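Local atomic coordinates of extracellular solute-binding protein, family 1 (Bifidobacterium longum subsp. infantis, PDB entry 6FTH), a protein that probably binds human milk oligosaccharides outside the cell and hands them to an ABC transporter for uptake. Residues Y361-K364 against Y365-Q369. Numbering follows the deposited sequence.
Sequences YSEK and YSVQQ
Lys364 sets CG over one face of the ring of Tyr365, the next residue in helix 363-371, toward the rim of that face. CG stands 4.0 Å from the ring centroid in a CH-pi contact only 15° off the normal, and CD comes to 3.5 Å from Tyr365 CE2. With Lys364 CG anti to its own amide nitrogen (chi1 179°) and Tyr365 CG anti to its carbonyl carbon (chi1 -68°), the two side chains run side by side in the same direction. Obliquely to the ring sits Ser362, the N-cap, whose OG accepts a weak capping bond from Tyr365 N; OG also bonds Leu359 O, at the end of helix 350-360. The first turn closes through Ser366 N to Ser362 O (2.8 Å) and Val367 N to Glu363 O (3.0 Å). Lys364 O is gripped by Gln368 NE2 at 3.1 Å, which approaches from above the carbonyl plane, and by a weak, longer bond from Gln368 N; Gln368 OE1 accepts from Phe374 N, so both ends of the amide are held. Farther out, Tyr365 OH bonds Asp55 of helix 47-56, while Glu363 forms a salt bridge with Arg384 and a hydrogen bond with Tyr386. Without the ring, as with an alanine here, Asp55 would probably lose its phenol partner and the lysine methylenes the surface they lie against. A weak cap on one amide and CH-pi cover for a lysine stem thus combine where helix 350-360 gives way to helix 363-371.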
ATOM      1  N   TYR A 361      19.467  -8.991  -5.988  1.00 12.65           N
ATOM      2  CA  TYR A 361      19.543  -8.215  -4.755  1.00 13.71           C
ATOM      3  C   TYR A 361      20.870  -7.482  -4.587  1.00 15.32           C
ATOM      4  O   TYR A 361      21.082  -6.809  -3.567  1.00 14.71           O
ATOM      5  CB  TYR A 361      19.198  -9.119  -3.555  1.00 13.21           C
ATOM      6  CG  TYR A 361      17.691  -9.353  -3.489  1.00 14.72           C
ATOM      7  CD1 TYR A 361      17.054 -10.221  -4.370  1.00 14.48           C
ATOM      8  CD2 TYR A 361      16.898  -8.643  -2.602  1.00 13.64           C
ATOM      9  CE1 TYR A 361      15.677 -10.387  -4.360  1.00 13.65           C
ATOM     10  CE2 TYR A 361      15.511  -8.813  -2.578  1.00 14.18           C
ATOM     11  CZ  TYR A 361      14.916  -9.681  -3.452  1.00 13.79           C
ATOM     12  OH  TYR A 361      13.546  -9.850  -3.460  1.00 14.84           O
ATOM     13  N   SER A 362      21.754  -7.559  -5.581  1.00 14.38           N
ATOM     14  CA  SER A 362      22.922  -6.700  -5.558  1.00 13.74           C
ATOM     15  C   SER A 362      22.509  -5.286  -5.934  1.00 13.23           C
ATOM     16  O   SER A 362      21.496  -5.068  -6.597  1.00 13.16           O
ATOM     17  CB  SER A 362      23.974  -7.193  -6.565  1.00 15.53           C
ATOM     18  OG  SER A 362      23.587  -6.938  -7.899  1.00 15.68           O
ATOM     19  N   GLU A 363      23.344  -4.313  -5.557  1.00 15.00           N
ATOM     20  CA  GLU A 363      23.039  -2.927  -5.890  1.00 12.72           C
ATOM     21  C   GLU A 363      22.948  -2.730  -7.399  1.00 16.41           C
ATOM     22  O   GLU A 363      22.021  -2.069  -7.890  1.00 14.98           O
ATOM     23  CB  GLU A 363      24.082  -2.008  -5.254  1.00 14.44           C
ATOM     24  CG  GLU A 363      23.847  -0.523  -5.468  1.00 14.13           C
ATOM     25  CD  GLU A 363      24.870   0.339  -4.754  1.00 17.05           C
ATOM     26  OE1 GLU A 363      25.263  -0.082  -3.640  1.00 18.82           O
ATOM     27  OE2 GLU A 363      25.266   1.407  -5.291  1.00 16.40           O
ATOM     28  N   LYS A 364      23.883  -3.344  -8.143  1.00 17.02           N
ATOM     29  CA  LYS A 364      23.904  -3.286  -9.604  1.00 18.20           C
ATOM     30  C   LYS A 364      22.541  -3.599 -10.218  1.00 16.08           C
ATOM     31  O   LYS A 364      22.038  -2.841 -11.061  1.00 14.84           O
ATOM     32  CB  LYS A 364      24.955  -4.281 -10.108  1.00 19.69           C
ATOM     33  CG  LYS A 364      25.117  -4.376 -11.610  1.00 19.63           C
ATOM     34  CD  LYS A 364      26.161  -5.444 -12.032  1.00 23.63           C
ATOM     35  CE  LYS A 364      27.580  -5.101 -11.612  1.00 28.63           C
ATOM     36  NZ  LYS A 364      28.566  -6.099 -12.147  1.00 30.05           N
ATOM     37  N   TYR A 365      21.916  -4.699  -9.797  1.00 15.33           N
ATOM     38  CA  TYR A 365      20.663  -5.114 -10.442  1.00 14.42           C
ATOM     39  C   TYR A 365      19.420  -4.589  -9.733  1.00 14.91           C
ATOM     40  O   TYR A 365      18.389  -4.400 -10.372  1.00 14.74           O
ATOM     41  CB  TYR A 365      20.624  -6.625 -10.685  1.00 14.43           C
ATOM     42  CG  TYR A 365      21.641  -6.995 -11.739  1.00 16.53           C
ATOM     43  CD1 TYR A 365      21.447  -6.606 -13.036  1.00 16.14           C
ATOM     44  CD2 TYR A 365      22.809  -7.643 -11.409  1.00 16.16           C
ATOM     45  CE1 TYR A 365      22.395  -6.865 -14.028  1.00 18.42           C
ATOM     46  CE2 TYR A 365      23.774  -7.926 -12.380  1.00 18.21           C
ATOM     47  CZ  TYR A 365      23.549  -7.526 -13.685  1.00 20.91           C
ATOM     48  OH  TYR A 365      24.496  -7.776 -14.657  1.00 19.07           O
ATOM     49  N   SER A 366      19.499  -4.305  -8.441  1.00 13.75           N
ATOM     50  CA  SER A 366      18.348  -3.703  -7.775  1.00 13.25           C
ATOM     51  C   SER A 366      18.084  -2.307  -8.314  1.00 13.56           C
ATOM     52  O   SER A 366      16.938  -1.957  -8.622  1.00 13.36           O
ATOM     53  CB  SER A 366      18.570  -3.676  -6.257  1.00 11.14           C
ATOM     54  OG  SER A 366      18.486  -4.964  -5.669  1.00 13.79           O
ATOM     55  N   VAL A 367      19.136  -1.505  -8.493  1.00 12.14           N
ATOM     56  CA  VAL A 367      18.944  -0.164  -9.027  1.00 12.12           C
ATOM     57  C   VAL A 367      18.447  -0.221 -10.464  1.00 11.82           C
ATOM     58  O   VAL A 367      17.533   0.525 -10.836  1.00 14.57           O
ATOM     59  CB  VAL A 367      20.221   0.687  -8.875  1.00 14.19           C
ATOM     60  CG1 VAL A 367      20.051   2.003  -9.601  1.00 15.31           C
ATOM     61  CG2 VAL A 367      20.525   0.921  -7.397  1.00 15.02           C
ATOM     62  N   GLN A 368      19.013  -1.121 -11.279  1.00 14.74           N
ATOM     63  CA  GLN A 368      18.602  -1.191 -12.683  1.00 15.26           C
ATOM     64  C   GLN A 368      17.188  -1.760 -12.840  1.00 15.43           C
ATOM     65  O   GLN A 368      16.438  -1.318 -13.713  1.00 15.81           O
ATOM     66  CB  GLN A 368      19.624  -1.967 -13.511  1.00 15.41           C
ATOM     67  CG  GLN A 368      20.933  -1.214 -13.692  1.00 15.44           C
ATOM     68  CD  GLN A 368      21.857  -1.936 -14.647  1.00 16.16           C
ATOM     69  OE1 GLN A 368      21.909  -1.602 -15.838  1.00 16.78           O
ATOM     70  NE2 GLN A 368      22.559  -2.952 -14.148  1.00 17.73           N
ATOM     71  N   GLN A 369      16.779  -2.709 -12.000  1.00 14.14           N
ATOM     72  CA  GLN A 369      15.375  -3.115 -12.069  1.00 12.14           C
ATOM     73  C   GLN A 369      14.457  -1.954 -11.742  1.00 13.24           C
ATOM     74  O   GLN A 369      13.402  -1.777 -12.353  1.00 12.37           O
ATOM     75  CB  GLN A 369      15.073  -4.235 -11.088  1.00 11.73           C
ATOM     76  CG  GLN A 369      15.666  -5.565 -11.343  1.00 12.20           C
ATOM     77  CD  GLN A 369      15.340  -6.473 -10.196  1.00 13.38           C
ATOM     78  OE1 GLN A 369      14.193  -6.915 -10.055  1.00 12.75           O
ATOM     79  NE2 GLN A 369      16.297  -6.671  -9.296  1.00 14.01           N
TER